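Local coordinates for DUF2235 domain-containing protein (Pseudomonas aeruginosa, PDB 4O5P) that probably hydrolyses phospholipids of target-cell membranes as Tle1, a type VI secretion effector with an alpha/beta-hydrolase catalytic domain, at residues A64-L69 and R230-G235; G70-N75 and N91-I96; E242-A247 and D304-P309; E275-F280 and S326-C331. All blocks are in the same frame, centred on the assembly; numbering follows the deposited sequence.

Contact 1 (A64-L69 and R230-G235); sequences AIHITL and RLYIYG
Two parallel strands pair here in the central sheet of the alpha/beta-hydrolase fold: 64-69 runs beside 230-235, the strand that leads into the probable nucleophile elbow. The segment axes approach to 4.7 Å and their directions differ by 11°. Five backbone hydrogen bonds form the ladder, from R230 N to I65 O (3.0 Å) through to Y234 N to L69 O (2.9 Å).

On the face carrying H66, T68, R230 and Y232, the Y232 hydroxyl meets H66 ND1 at 2.8 Å in a hydrogen bond whose donor is not determined. The rings meet rim to rim, their planes 24° apart; chi1 of -68° in H66 sets its ring beside its own backbone N, and chi2 of -90° turns ND1 to the tyrosine. Further along, CG2 of T68 approaches CE2 of Y234 at 3.3 Å, while a water bridges T68 OG1 and Y234 OH.

The other face is aliphatic. L231 lies alongside I67, its CD2 3.6 Å from I67 CB, and I233 CD1 touches L69 CB; helices 139-162 and 238-254 cover these residues. The chemistry is thus two-sided: polar side-chain links tie the strands on one face, whereas dispersion contacts seal the other against the helices.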
loop_
_atom_site.group_PDB
_atom_site.type_symbol
_atom_site.label_atom_id
_atom_site.label_comp_id
_atom_site.label_asym_id
_atom_site.label_seq_id
_atom_site.Cartn_x
_atom_site.Cartn_y
_atom_site.Cartn_z
ATOM N N ALA A 64 -17.294 23.675 -11.890
ATOM C CA ALA A 64 -16.315 23.220 -10.913
ATOM C C ALA A 64 -15.325 22.331 -11.643
ATOM O O ALA A 64 -15.617 21.825 -12.735
ATOM C CB ALA A 64 -16.980 22.473 -9.786
ATOM N N ILE A 65 -14.142 22.161 -11.068
ATOM C CA ILE A 65 -13.185 21.218 -11.629
ATOM C C ILE A 65 -13.241 19.953 -10.786
ATOM O O ILE A 65 -13.012 20.004 -9.575
ATOM C CB ILE A 65 -11.756 21.806 -11.654
ATOM C CG1 ILE A 65 -11.789 23.179 -12.323
ATOM C CG2 ILE A 65 -10.784 20.866 -12.388
ATOM C CD1 ILE A 65 -10.458 23.840 -12.409
ATOM N N HIS A 66 -13.581 18.832 -11.415
ATOM C CA HIS A 66 -13.740 17.578 -10.683
ATOM C C HIS A 66 -12.587 16.670 -11.073
ATOM O O HIS A 66 -12.365 16.415 -12.262
ATOM C CB HIS A 66 -15.087 16.913 -11.006
ATOM C CG HIS A 66 -16.285 17.665 -10.499
ATOM N ND1 HIS A 66 -16.827 17.455 -9.245
ATOM C CD2 HIS A 66 -17.068 18.599 -11.093
ATOM C CE1 HIS A 66 -17.880 18.235 -9.084
ATOM N NE2 HIS A 66 -18.053 18.934 -10.194
ATOM N N ILE A 67 -11.841 16.197 -10.072
ATOM C CA ILE A 67 -10.606 15.469 -10.339
ATOM C C ILE A 67 -10.561 14.140 -9.600
ATOM O O ILE A 67 -10.630 14.106 -8.375
ATOM C CB ILE A 67 -9.378 16.265 -9.891
ATOM C CG1 ILE A 67 -9.323 17.635 -10.579
ATOM C CG2 ILE A 67 -8.100 15.472 -10.146
ATOM C CD1 ILE A 67 -8.388 18.621 -9.885
ATOM N N THR A 68 -10.428 13.052 -10.349
ATOM C CA THR A 68 -10.164 11.741 -9.756
ATOM C C THR A 68 -8.670 11.403 -9.855
ATOM O O THR A 68 -8.070 11.539 -10.932
ATOM C CB THR A 68 -10.976 10.647 -10.460
ATOM O OG1 THR A 68 -12.375 10.970 -10.415
ATOM C CG2 THR A 68 -10.751 9.299 -9.792
ATOM N N LEU A 69 -8.085 10.950 -8.740
ATOM C CA LEU A 69 -6.689 10.513 -8.658
ATOM C C LEU A 69 -6.620 9.105 -8.038
ATOM O O LEU A 69 -7.118 8.888 -6.946
ATOM C CB LEU A 69 -5.903 11.497 -7.785
ATOM C CG LEU A 69 -4.403 11.321 -7.584
ATOM C CD1 LEU A 69 -3.724 11.162 -8.919
ATOM C CD2 LEU A 69 -3.802 12.523 -6.849
ATOM N N ARG A 230 -12.748 19.885 -6.607
ATOM C CA ARG A 230 -13.357 18.817 -5.834
ATOM C C ARG A 230 -12.655 17.518 -6.196
ATOM O O ARG A 230 -12.597 17.155 -7.377
ATOM C CB ARG A 230 -14.839 18.735 -6.177
ATOM C CG ARG A 230 -15.572 20.061 -6.032
ATOM C CD ARG A 230 -15.537 20.527 -4.602
ATOM N NE ARG A 230 -16.185 21.825 -4.395
ATOM C CZ ARG A 230 -16.018 22.563 -3.300
ATOM N NH1 ARG A 230 -15.232 22.130 -2.317
ATOM N NH2 ARG A 230 -16.638 23.727 -3.180
ATOM N N LEU A 231 -12.117 16.827 -5.187
ATOM C CA LEU A 231 -11.228 15.684 -5.426
ATOM C C LEU A 231 -11.861 14.352 -5.020
ATOM O O LEU A 231 -12.520 14.259 -3.996
ATOM C CB LEU A 231 -9.905 15.844 -4.671
ATOM C CG LEU A 231 -8.974 17.008 -5.027
ATOM C CD1 LEU A 231 -7.584 16.764 -4.514
ATOM C CD2 LEU A 231 -8.935 17.233 -6.501
ATOM N N TYR A 232 -11.648 13.335 -5.846
ATOM C CA TYR A 232 -12.066 11.966 -5.574
ATOM C C TYR A 232 -10.793 11.143 -5.715
ATOM O O TYR A 232 -10.155 11.148 -6.777
ATOM C CB TYR A 232 -13.158 11.540 -6.564
ATOM C CG TYR A 232 -14.194 12.634 -6.712
ATOM C CD1 TYR A 232 -13.991 13.687 -7.602
ATOM C CD2 TYR A 232 -15.335 12.651 -5.923
ATOM C CE1 TYR A 232 -14.904 14.709 -7.718
ATOM C CE2 TYR A 232 -16.260 13.683 -6.034
ATOM C CZ TYR A 232 -16.037 14.697 -6.935
ATOM O OH TYR A 232 -16.943 15.727 -7.059
ATOM N N ILE A 233 -10.398 10.479 -4.628
ATOM C CA ILE A 233 -9.061 9.880 -4.524
ATOM C C ILE A 233 -9.195 8.410 -4.131
ATOM O O ILE A 233 -9.855 8.106 -3.143
ATOM C CB ILE A 233 -8.216 10.577 -3.416
ATOM C CG1 ILE A 233 -8.235 12.114 -3.554
ATOM C CG2 ILE A 233 -6.786 10.046 -3.401
ATOM C CD1 ILE A 233 -7.398 12.664 -4.677
ATOM N N TYR A 234 -8.579 7.504 -4.890
ATOM C CA TYR A 234 -8.651 6.077 -4.583
ATOM C C TYR A 234 -7.221 5.572 -4.380
ATOM O O TYR A 234 -6.328 5.947 -5.136
ATOM C CB TYR A 234 -9.326 5.292 -5.730
ATOM C CG TYR A 234 -10.660 5.863 -6.199
ATOM C CD1 TYR A 234 -11.755 5.918 -5.348
ATOM C CD2 TYR A 234 -10.814 6.333 -7.498
ATOM C CE1 TYR A 234 -12.968 6.441 -5.770
ATOM C CE2 TYR A 234 -12.023 6.851 -7.936
ATOM C CZ TYR A 234 -13.092 6.897 -7.071
ATOM O OH TYR A 234 -14.282 7.425 -7.505
ATOM N N GLY A 235 -6.995 4.729 -3.370
ATOM C CA GLY A 235 -5.664 4.183 -3.161
ATOM C C GLY A 235 -5.717 2.743 -2.676
ATOM O O GLY A 235 -6.656 2.364 -1.973
HETATM O O HOH W 1 -14.250 8.400 -9.897
#

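Contact 2 (G70-N75 and N91-I96); sequences GFDGTN and NVARLI
V92 lays its two methyl branches over the backbone of G70 and F71, where strand 62-71 of the alpha/beta-hydrolase sheet ends and the chain passes into a loop. CG1 stands 3.8 Å from G70 C, and CG2 is equally close to F71 O at 3.8 Å. With CG1 anti to the backbone N (chi1 169°), the valine straddles two successive residues of the strand. One helical turn later, I96 reaches the same glycine with its terminal methyl, CD1 lying 3.8 Å from G70 N. G70, having no side chain, lets both branched residues of helix 91-97 settle directly on its main chain.

No hydrogen bond joins the two segments, so their direct contact is by packing. F71 turns its CB away from the helix, and its ring touches A243 on the helix that follows the probable nucleophile elbow.

D72 slides past V92 in the opposite direction, and its carboxylate also comes near A93 CB. Its oxygens are nevertheless well occupied: OD2 is hydrogen-bonded to Y115 OH, and OD1 to S90 OG, which also accepts from A93 N at the start of the helix. The carboxylate therefore links the strand end indirectly to the first turn of 91-97. OD1 also accepts from G73 N at 2.7 Å, on the anti side of the carboxylate and with the donor 27° out of its plane.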
loop_
_atom_site.group_PDB
_atom_site.type_symbol
_atom_site.label_atom_id
_atom_site.label_comp_id
_atom_site.label_asym_id
_atom_site.label_seq_id
_atom_site.Cartn_x
_atom_site.Cartn_y
_atom_site.Cartn_z
ATOM N N GLY A 70 -6.022 8.153 -8.742
ATOM C CA GLY A 70 -5.903 6.794 -8.237
ATOM C C GLY A 70 -4.446 6.404 -8.073
ATOM O O GLY A 70 -3.682 6.443 -9.040
ATOM N N PHE A 71 -4.062 6.050 -6.843
ATOM C CA PHE A 71 -2.731 5.547 -6.539
ATOM C C PHE A 71 -2.811 4.029 -6.362
ATOM O O PHE A 71 -3.390 3.520 -5.369
ATOM C CB PHE A 71 -2.209 6.146 -5.234
ATOM C CG PHE A 71 -2.074 7.648 -5.237
ATOM C CD1 PHE A 71 -0.921 8.248 -5.709
ATOM C CD2 PHE A 71 -3.074 8.451 -4.704
ATOM C CE1 PHE A 71 -0.770 9.621 -5.688
ATOM C CE2 PHE A 71 -2.931 9.829 -4.664
ATOM C CZ PHE A 71 -1.773 10.415 -5.160
ATOM N N ASP A 72 -2.221 3.309 -7.317
ATOM C CA ASP A 72 -2.306 1.851 -7.344
ATOM C C ASP A 72 -1.409 1.224 -6.291
ATOM O O ASP A 72 -0.571 1.906 -5.676
ATOM C CB ASP A 72 -1.954 1.292 -8.724
ATOM C CG ASP A 72 -2.771 0.061 -9.070
ATOM O OD1 ASP A 72 -3.293 -0.600 -8.134
ATOM O OD2 ASP A 72 -2.893 -0.254 -10.279
ATOM N N GLY A 73 -1.583 -0.078 -6.083
ATOM C CA GLY A 73 -0.926 -0.740 -4.977
ATOM C C GLY A 73 0.468 -1.235 -5.276
ATOM O O GLY A 73 0.995 -1.046 -6.373
ATOM N N THR A 74 1.051 -1.875 -4.274
ATOM C CA THR A 74 2.372 -2.466 -4.357
ATOM C C THR A 74 2.447 -3.437 -5.523
ATOM O O THR A 74 1.668 -4.382 -5.590
ATOM C CB THR A 74 2.657 -3.238 -3.061
ATOM O OG1 THR A 74 2.398 -2.377 -1.942
ATOM C CG2 THR A 74 4.098 -3.720 -3.029
ATOM N N ASN A 75 3.394 -3.192 -6.428
ATOM C CA ASN A 75 3.626 -4.042 -7.598
ATOM C C ASN A 75 2.445 -4.099 -8.568
ATOM O O ASN A 75 2.374 -4.993 -9.415
ATOM C CB ASN A 75 4.045 -5.465 -7.195
ATOM C CG ASN A 75 4.821 -6.174 -8.291
ATOM O OD1 ASN A 75 5.747 -5.601 -8.879
ATOM N ND2 ASN A 75 4.452 -7.424 -8.576
ATOM N N ASN A 91 -8.330 -3.013 -8.100
ATOM C CA ASN A 91 -9.549 -2.236 -7.979
ATOM C C ASN A 91 -9.354 -0.736 -8.196
ATOM O O ASN A 91 -10.269 -0.061 -8.668
ATOM C CB ASN A 91 -10.241 -2.507 -6.654
ATOM C CG ASN A 91 -10.834 -3.881 -6.598
ATOM O OD1 ASN A 91 -11.054 -4.509 -7.634
ATOM N ND2 ASN A 91 -11.102 -4.365 -5.389
ATOM N N VAL A 92 -8.174 -0.216 -7.867
ATOM C CA VAL A 92 -7.877 1.174 -8.179
ATOM C C VAL A 92 -7.929 1.397 -9.690
ATOM O O VAL A 92 -8.550 2.352 -10.166
ATOM C CB VAL A 92 -6.522 1.618 -7.594
ATOM C CG1 VAL A 92 -6.116 2.970 -8.141
ATOM C CG2 VAL A 92 -6.606 1.662 -6.056
ATOM N N ALA A 93 -7.302 0.502 -10.442
ATOM C CA ALA A 93 -7.263 0.651 -11.889
ATOM C C ALA A 93 -8.664 0.482 -12.454
ATOM O O ALA A 93 -9.060 1.211 -13.361
ATOM C CB ALA A 93 -6.295 -0.334 -12.512
ATOM N N ARG A 94 -9.424 -0.464 -11.902
ATOM C CA ARG A 94 -10.811 -0.658 -12.323
ATOM C C ARG A 94 -11.647 0.606 -12.114
ATOM O O ARG A 94 -12.369 1.022 -13.015
ATOM C CB ARG A 94 -11.428 -1.891 -11.639
ATOM C CG ARG A 94 -10.849 -3.204 -12.166
ATOM C CD ARG A 94 -11.197 -4.404 -11.301
ATOM N NE ARG A 94 -10.251 -5.487 -11.559
ATOM C CZ ARG A 94 -10.472 -6.497 -12.402
ATOM N NH1 ARG A 94 -11.630 -6.593 -13.047
ATOM N NH2 ARG A 94 -9.550 -7.430 -12.573
ATOM N N LEU A 95 -11.507 1.245 -10.956
ATOM C CA LEU A 95 -12.250 2.469 -10.657
ATOM C C LEU A 95 -11.828 3.657 -11.523
ATOM O O LEU A 95 -12.658 4.527 -11.839
ATOM C CB LEU A 95 -12.103 2.826 -9.176
ATOM C CG LEU A 95 -12.844 1.875 -8.245
ATOM C CD1 LEU A 95 -12.456 2.134 -6.799
ATOM C CD2 LEU A 95 -14.358 2.018 -8.457
ATOM N N ILE A 96 -10.543 3.688 -11.893
ATOM C CA ILE A 96 -10.045 4.697 -12.822
ATOM C C ILE A 96 -10.598 4.470 -14.248
ATOM O O ILE A 96 -11.040 5.410 -14.901
ATOM C CB ILE A 96 -8.505 4.758 -12.803
ATOM C CG1 ILE A 96 -8.021 5.355 -11.472
ATOM C CG2 ILE A 96 -7.987 5.596 -13.967
ATOM C CD1 ILE A 96 -8.466 6.801 -11.270
#

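Contact 3 (E242-A247 and D304-P309); sequences EARAFA and DTMRLP
Hydrogen bonding centres on R244, which reaches from helix 238-254 to the irregular segment 304-309 and grips one carbonyl, M306 O, with two nitrogens. NE and NH2 of R244 each lie 2.9 Å from M306 O, and the oxygen sits at the guanidinium edge, 9° out of its plane. The two bonds differ in direction: NE comes in the carbonyl plane on a lone pair, whereas NH2 stands 51° above that plane. A bend at chi3 (69°) in the arginine turns this edge to the carbonyl. NH1 and NH2 go on to D347 O and S348 O of strand 346-353. A methyl of L308, CD2, lies near the guanidinium and oblique to it, 4.2 Å from R244 NE.

Apolar packing continues along the helix. The methyl CE of selenomethionine M306 lies 4.2 Å from A245 CB, its chain bent at chi2 and chi3. P309 lays CG against the methyl of A247, at 3.9 Å from its CB.

The small alanines permit close approach of the loop, with the A245 and T305 CA atoms 5.1 Å apart. The hydrogen bonds named here for the buried guanidinium all go to main-chain carbonyls, and its charge would probably polarise that of M306.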
loop_
_atom_site.group_PDB
_atom_site.type_symbol
_atom_site.label_atom_id
_atom_site.label_comp_id
_atom_site.label_asym_id
_atom_site.label_seq_id
_atom_site.Cartn_x
_atom_site.Cartn_y
_atom_site.Cartn_z
ATOM N N GLU A 242 0.007 6.409 0.200
ATOM C CA GLU A 242 0.286 7.593 -0.594
ATOM C C GLU A 242 -0.910 8.524 -0.630
ATOM O O GLU A 242 -0.743 9.728 -0.566
ATOM C CB GLU A 242 0.676 7.223 -2.019
ATOM C CG GLU A 242 2.079 6.622 -2.174
ATOM C CD GLU A 242 2.127 5.702 -3.361
ATOM O OE1 GLU A 242 1.425 6.004 -4.348
ATOM O OE2 GLU A 242 2.831 4.671 -3.312
ATOM N N ALA A 243 -2.114 7.978 -0.748
ATOM C CA ALA A 243 -3.314 8.830 -0.766
ATOM C C ALA A 243 -3.468 9.579 0.546
ATOM O O ALA A 243 -3.847 10.758 0.569
ATOM C CB ALA A 243 -4.540 8.023 -1.048
ATOM N N ARG A 244 -3.187 8.899 1.641
ATOM C CA ARG A 244 -3.341 9.523 2.953
ATOM C C ARG A 244 -2.314 10.626 3.183
ATOM O O ARG A 244 -2.652 11.734 3.642
ATOM C CB ARG A 244 -3.304 8.438 4.037
ATOM C CG ARG A 244 -4.513 7.509 3.891
ATOM C CD ARG A 244 -4.403 6.202 4.688
ATOM N NE ARG A 244 -4.485 6.383 6.138
ATOM C CZ ARG A 244 -4.730 5.387 6.981
ATOM N NH1 ARG A 244 -4.949 4.173 6.499
ATOM N NH2 ARG A 244 -4.767 5.597 8.294
ATOM N N ALA A 245 -1.063 10.340 2.827
ATOM C CA ALA A 245 -0.041 11.380 2.886
ATOM C C ALA A 245 -0.394 12.537 1.946
ATOM O O ALA A 245 -0.272 13.696 2.319
ATOM C CB ALA A 245 1.338 10.796 2.559
ATOM N N PHE A 246 -0.849 12.220 0.735
ATOM C CA PHE A 246 -1.332 13.215 -0.226
ATOM C C PHE A 246 -2.385 14.137 0.399
ATOM O O PHE A 246 -2.273 15.360 0.334
ATOM C CB PHE A 246 -1.897 12.491 -1.455
ATOM C CG PHE A 246 -2.675 13.369 -2.406
ATOM C CD1 PHE A 246 -4.055 13.548 -2.247
ATOM C CD2 PHE A 246 -2.046 13.968 -3.485
ATOM C CE1 PHE A 246 -4.769 14.334 -3.126
ATOM C CE2 PHE A 246 -2.757 14.758 -4.378
ATOM C CZ PHE A 246 -4.127 14.947 -4.199
ATOM N N ALA A 247 -3.402 13.552 1.014
ATOM C CA ALA A 247 -4.457 14.328 1.663
ATOM C C ALA A 247 -3.884 15.286 2.707
ATOM O O ALA A 247 -4.247 16.476 2.724
ATOM C CB ALA A 247 -5.500 13.405 2.286
ATOM N N ASP A 304 3.477 9.965 10.951
ATOM C CA ASP A 304 2.547 11.051 11.291
ATOM C C ASP A 304 1.718 11.600 10.127
ATOM O O ASP A 304 1.091 12.649 10.247
ATOM C CB ASP A 304 3.274 12.183 12.016
ATOM C CG ASP A 304 3.921 11.722 13.312
ATOM O OD1 ASP A 304 3.582 10.614 13.800
ATOM O OD2 ASP A 304 4.763 12.472 13.850
ATOM N N THR A 305 1.684 10.876 9.015
ATOM C CA THR A 305 0.870 11.287 7.869
ATOM C C THR A 305 -0.208 10.255 7.484
ATOM O O THR A 305 -0.936 10.428 6.511
ATOM C CB THR A 305 1.746 11.671 6.655
ATOM O OG1 THR A 305 2.598 10.577 6.307
ATOM C CG2 THR A 305 2.617 12.889 6.994
HETATM N N MSE A 306 -0.325 9.183 8.253
HETATM C CA MSE A 306 -1.380 8.219 7.984
HETATM C C MSE A 306 -2.686 8.665 8.619
HETATM O O MSE A 306 -3.777 8.313 8.159
HETATM C CB MSE A 306 -0.986 6.836 8.506
HETATM C CG MSE A 306 0.207 6.223 7.755
HETATM SE SE MSE A 306 -0.228 6.047 5.859
HETATM C CE MSE A 306 0.695 7.635 5.223
ATOM N N ARG A 307 -2.557 9.406 9.713
ATOM C CA ARG A 307 -3.702 9.955 10.426
ATOM C C ARG A 307 -4.534 10.790 9.458
ATOM O O ARG A 307 -3.998 11.693 8.805
ATOM C CB ARG A 307 -3.176 10.848 11.544
ATOM C CG ARG A 307 -4.206 11.292 12.529
ATOM C CD ARG A 307 -3.679 12.475 13.355
ATOM N NE ARG A 307 -4.803 13.096 14.036
ATOM C CZ ARG A 307 -5.288 12.666 15.195
ATOM N NH1 ARG A 307 -4.711 11.634 15.817
ATOM N NH2 ARG A 307 -6.337 13.274 15.736
ATOM N N LEU A 308 -5.827 10.493 9.335
ATOM C CA LEU A 308 -6.643 11.222 8.362
ATOM C C LEU A 308 -6.689 12.713 8.752
ATOM O O LEU A 308 -6.493 13.048 9.925
ATOM C CB LEU A 308 -8.049 10.632 8.268
ATOM C CG LEU A 308 -8.313 9.228 7.707
ATOM C CD1 LEU A 308 -9.803 8.977 7.722
ATOM C CD2 LEU A 308 -7.805 9.029 6.293
ATOM N N PRO A 309 -6.891 13.609 7.767
ATOM C CA PRO A 309 -6.923 15.048 8.089
ATOM C C PRO A 309 -7.980 15.393 9.135
ATOM O O PRO A 309 -9.116 14.902 9.054
ATOM C CB PRO A 309 -7.296 15.701 6.748
ATOM C CG PRO A 309 -6.706 14.801 5.724
ATOM C CD PRO A 309 -6.877 13.379 6.309
#

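Contact 4 (E275-F280 and S326-C331); sequences EFLGLF and SFLKRC
L277 and C331 form the tightly packed part of this contact, where segment 326-331 enters parallel pairing with strand 270-280. Their CA atoms are 4.6 Å apart, and L277 N donates to R330 O at 2.8 Å with an N-H...O angle of 157°. On the buried side, C331 SG packs against two leucine branches, 3.8 Å from L277 CD2 and also 3.8 Å from L279 CD1. The sulfur is anti to its backbone N (chi1 179°), which carries it toward these methyls. L328 adds its CD1 against L277 CB.

The looser side holds the partly exposed E275, K329 and R330, which contribute their aliphatic stems. E275 and K329 run side by side, pointing the same way, with OE2 of E275 3.6 Å from K329 CG; their charged atoms stay apart, E275 OE2 and K329 NZ being separated by 5.1 Å. The carboxylate instead bonds S273 OG, and the ammonium pairs with E323. R330 lies along the buried ring of F276, its CG 3.6 Å from ring atom CD1, while the guanidinium, its plane 54° from that of the ring, goes on to a salt bridge with E413.

Strand 225-236 flanks 275-280 on one side and 331-336 takes the other. Helix 403-416 covers F276 through M410, E413 and A414, and R244 of helix 238-254 meets L279 on the far face of the sheet.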
loop_
_atom_site.group_PDB
_atom_site.type_symbol
_atom_site.label_atom_id
_atom_site.label_comp_id
_atom_site.label_asym_id
_atom_site.label_seq_id
_atom_site.Cartn_x
_atom_site.Cartn_y
_atom_site.Cartn_z
ATOM N N GLU A 275 -13.782 15.384 -1.736
ATOM C CA GLU A 275 -15.163 14.913 -1.611
ATOM C C GLU A 275 -15.213 13.440 -1.203
ATOM O O GLU A 275 -16.170 13.006 -0.541
ATOM C CB GLU A 275 -15.879 15.069 -2.951
ATOM C CG GLU A 275 -16.074 16.507 -3.417
ATOM C CD GLU A 275 -16.883 17.314 -2.436
ATOM O OE1 GLU A 275 -18.076 16.996 -2.248
ATOM O OE2 GLU A 275 -16.316 18.250 -1.824
ATOM N N PHE A 276 -14.192 12.671 -1.600
ATOM C CA PHE A 276 -14.172 11.236 -1.293
ATOM C C PHE A 276 -12.753 10.649 -1.293
ATOM O O PHE A 276 -11.996 10.825 -2.242
ATOM C CB PHE A 276 -15.051 10.466 -2.289
ATOM C CG PHE A 276 -15.190 8.989 -1.972
ATOM C CD1 PHE A 276 -16.175 8.542 -1.089
ATOM C CD2 PHE A 276 -14.334 8.055 -2.547
ATOM C CE1 PHE A 276 -16.304 7.179 -0.789
ATOM C CE2 PHE A 276 -14.446 6.702 -2.255
ATOM C CZ PHE A 276 -15.433 6.261 -1.380
ATOM N N LEU A 277 -12.405 9.952 -0.217
ATOM C CA LEU A 277 -11.127 9.267 -0.123
ATOM C C LEU A 277 -11.426 7.771 0.070
ATOM O O LEU A 277 -11.962 7.362 1.110
ATOM C CB LEU A 277 -10.330 9.828 1.061
ATOM C CG LEU A 277 -8.933 9.298 1.373
ATOM C CD1 LEU A 277 -7.972 9.616 0.216
ATOM C CD2 LEU A 277 -8.460 9.929 2.678
ATOM N N GLY A 278 -11.146 6.967 -0.950
ATOM C CA GLY A 278 -11.457 5.542 -0.884
ATOM C C GLY A 278 -10.194 4.706 -0.815
ATOM O O GLY A 278 -9.377 4.737 -1.735
ATOM N N LEU A 279 -10.054 3.933 0.259
ATOM C CA LEU A 279 -8.820 3.210 0.532
ATOM C C LEU A 279 -9.024 1.700 0.704
ATOM O O LEU A 279 -9.953 1.246 1.381
ATOM C CB LEU A 279 -8.162 3.761 1.791
ATOM C CG LEU A 279 -8.059 5.272 1.923
ATOM C CD1 LEU A 279 -7.652 5.601 3.353
ATOM C CD2 LEU A 279 -7.076 5.824 0.906
ATOM N N PHE A 280 -8.155 0.924 0.067
ATOM C CA PHE A 280 -8.169 -0.522 0.220
ATOM C C PHE A 280 -6.916 -0.899 1.003
ATOM O O PHE A 280 -5.801 -0.700 0.489
ATOM C CB PHE A 280 -8.088 -1.212 -1.150
ATOM C CG PHE A 280 -9.263 -0.953 -2.063
ATOM C CD1 PHE A 280 -10.351 -1.824 -2.070
ATOM C CD2 PHE A 280 -9.256 0.114 -2.952
ATOM C CE1 PHE A 280 -11.420 -1.625 -2.921
ATOM C CE2 PHE A 280 -10.328 0.321 -3.821
ATOM C CZ PHE A 280 -11.416 -0.547 -3.804
ATOM N N SER A 326 -15.017 22.248 5.797
ATOM C CA SER A 326 -14.294 20.973 5.912
ATOM C C SER A 326 -13.373 20.657 4.728
ATOM O O SER A 326 -13.691 20.954 3.579
ATOM C CB SER A 326 -15.280 19.812 6.123
ATOM O OG SER A 326 -16.137 20.053 7.229
ATOM N N PHE A 327 -12.233 20.050 5.029
ATOM C CA PHE A 327 -11.299 19.620 3.999
ATOM C C PHE A 327 -11.635 18.231 3.417
ATOM O O PHE A 327 -11.570 18.020 2.195
ATOM C CB PHE A 327 -9.876 19.663 4.547
ATOM C CG PHE A 327 -8.834 19.276 3.545
ATOM C CD1 PHE A 327 -8.557 20.102 2.467
ATOM C CD2 PHE A 327 -8.138 18.079 3.676
ATOM C CE1 PHE A 327 -7.593 19.747 1.537
ATOM C CE2 PHE A 327 -7.177 17.710 2.741
ATOM C CZ PHE A 327 -6.899 18.544 1.677
ATOM N N LEU A 328 -12.022 17.298 4.287
ATOM C CA LEU A 328 -12.334 15.927 3.862
ATOM C C LEU A 328 -13.792 15.604 4.143
ATOM O O LEU A 328 -14.219 15.631 5.300
ATOM C CB LEU A 328 -11.430 14.920 4.594
ATOM C CG LEU A 328 -11.741 13.433 4.408
ATOM C CD1 LEU A 328 -11.489 13.052 2.964
ATOM C CD2 LEU A 328 -10.871 12.563 5.360
ATOM N N LYS A 329 -14.558 15.285 3.106
ATOM C CA LYS A 329 -16.008 15.060 3.267
ATOM C C LYS A 329 -16.397 13.614 3.590
ATOM O O LYS A 329 -17.461 13.370 4.151
ATOM C CB LYS A 329 -16.757 15.472 1.997
ATOM C CG LYS A 329 -16.469 16.876 1.474
ATOM C CD LYS A 329 -16.720 17.960 2.498
ATOM C CE LYS A 329 -16.245 19.304 1.908
ATOM N NZ LYS A 329 -16.621 20.525 2.711
ATOM N N ARG A 330 -15.547 12.661 3.226
ATOM C CA ARG A 330 -15.920 11.244 3.275
ATOM C C ARG A 330 -14.704 10.349 3.021
ATOM O O ARG A 330 -14.012 10.499 2.010
ATOM C CB ARG A 330 -16.991 10.947 2.220
ATOM C CG ARG A 330 -17.442 9.476 2.149
ATOM C CD ARG A 330 -18.196 9.056 3.411
ATOM N NE ARG A 330 -18.753 7.711 3.290
ATOM C CZ ARG A 330 -19.154 6.981 4.329
ATOM N NH1 ARG A 330 -19.030 7.459 5.559
ATOM N NH2 ARG A 330 -19.659 5.774 4.142
ATOM N N CYS A 331 -14.458 9.409 3.932
ATOM C CA CYS A 331 -13.424 8.405 3.717
ATOM C C CYS A 331 -13.937 7.002 4.027
ATOM O O CYS A 331 -14.506 6.760 5.097
ATOM C CB CYS A 331 -12.181 8.696 4.557
ATOM S SG CYS A 331 -10.854 7.450 4.363
#

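How the contacts relate
All four contacts are largely buried, with partly exposed residues most evident on the charged side of contact 4. Contacts 1 and 4 share parallel strands of the same mixed sheet, I233 O and G278 N being probably hydrogen-bonded; Y234 O with F71 N probably continues the pairing of contact 1 into contact 2. Contact 1 is a full backbone ladder; contact 4 is just the beginning of one. Contact 2 sets a helix on a strand end by aliphatic packing, whereas contact 3 joins a loop, through an arginine-carbonyl grip, to a helix that itself packs on the sheet. F246, on that helix but turned away from the loop, packs on L69 and I233, while L308 touches C331, joining contacts 3 and 4 in one core.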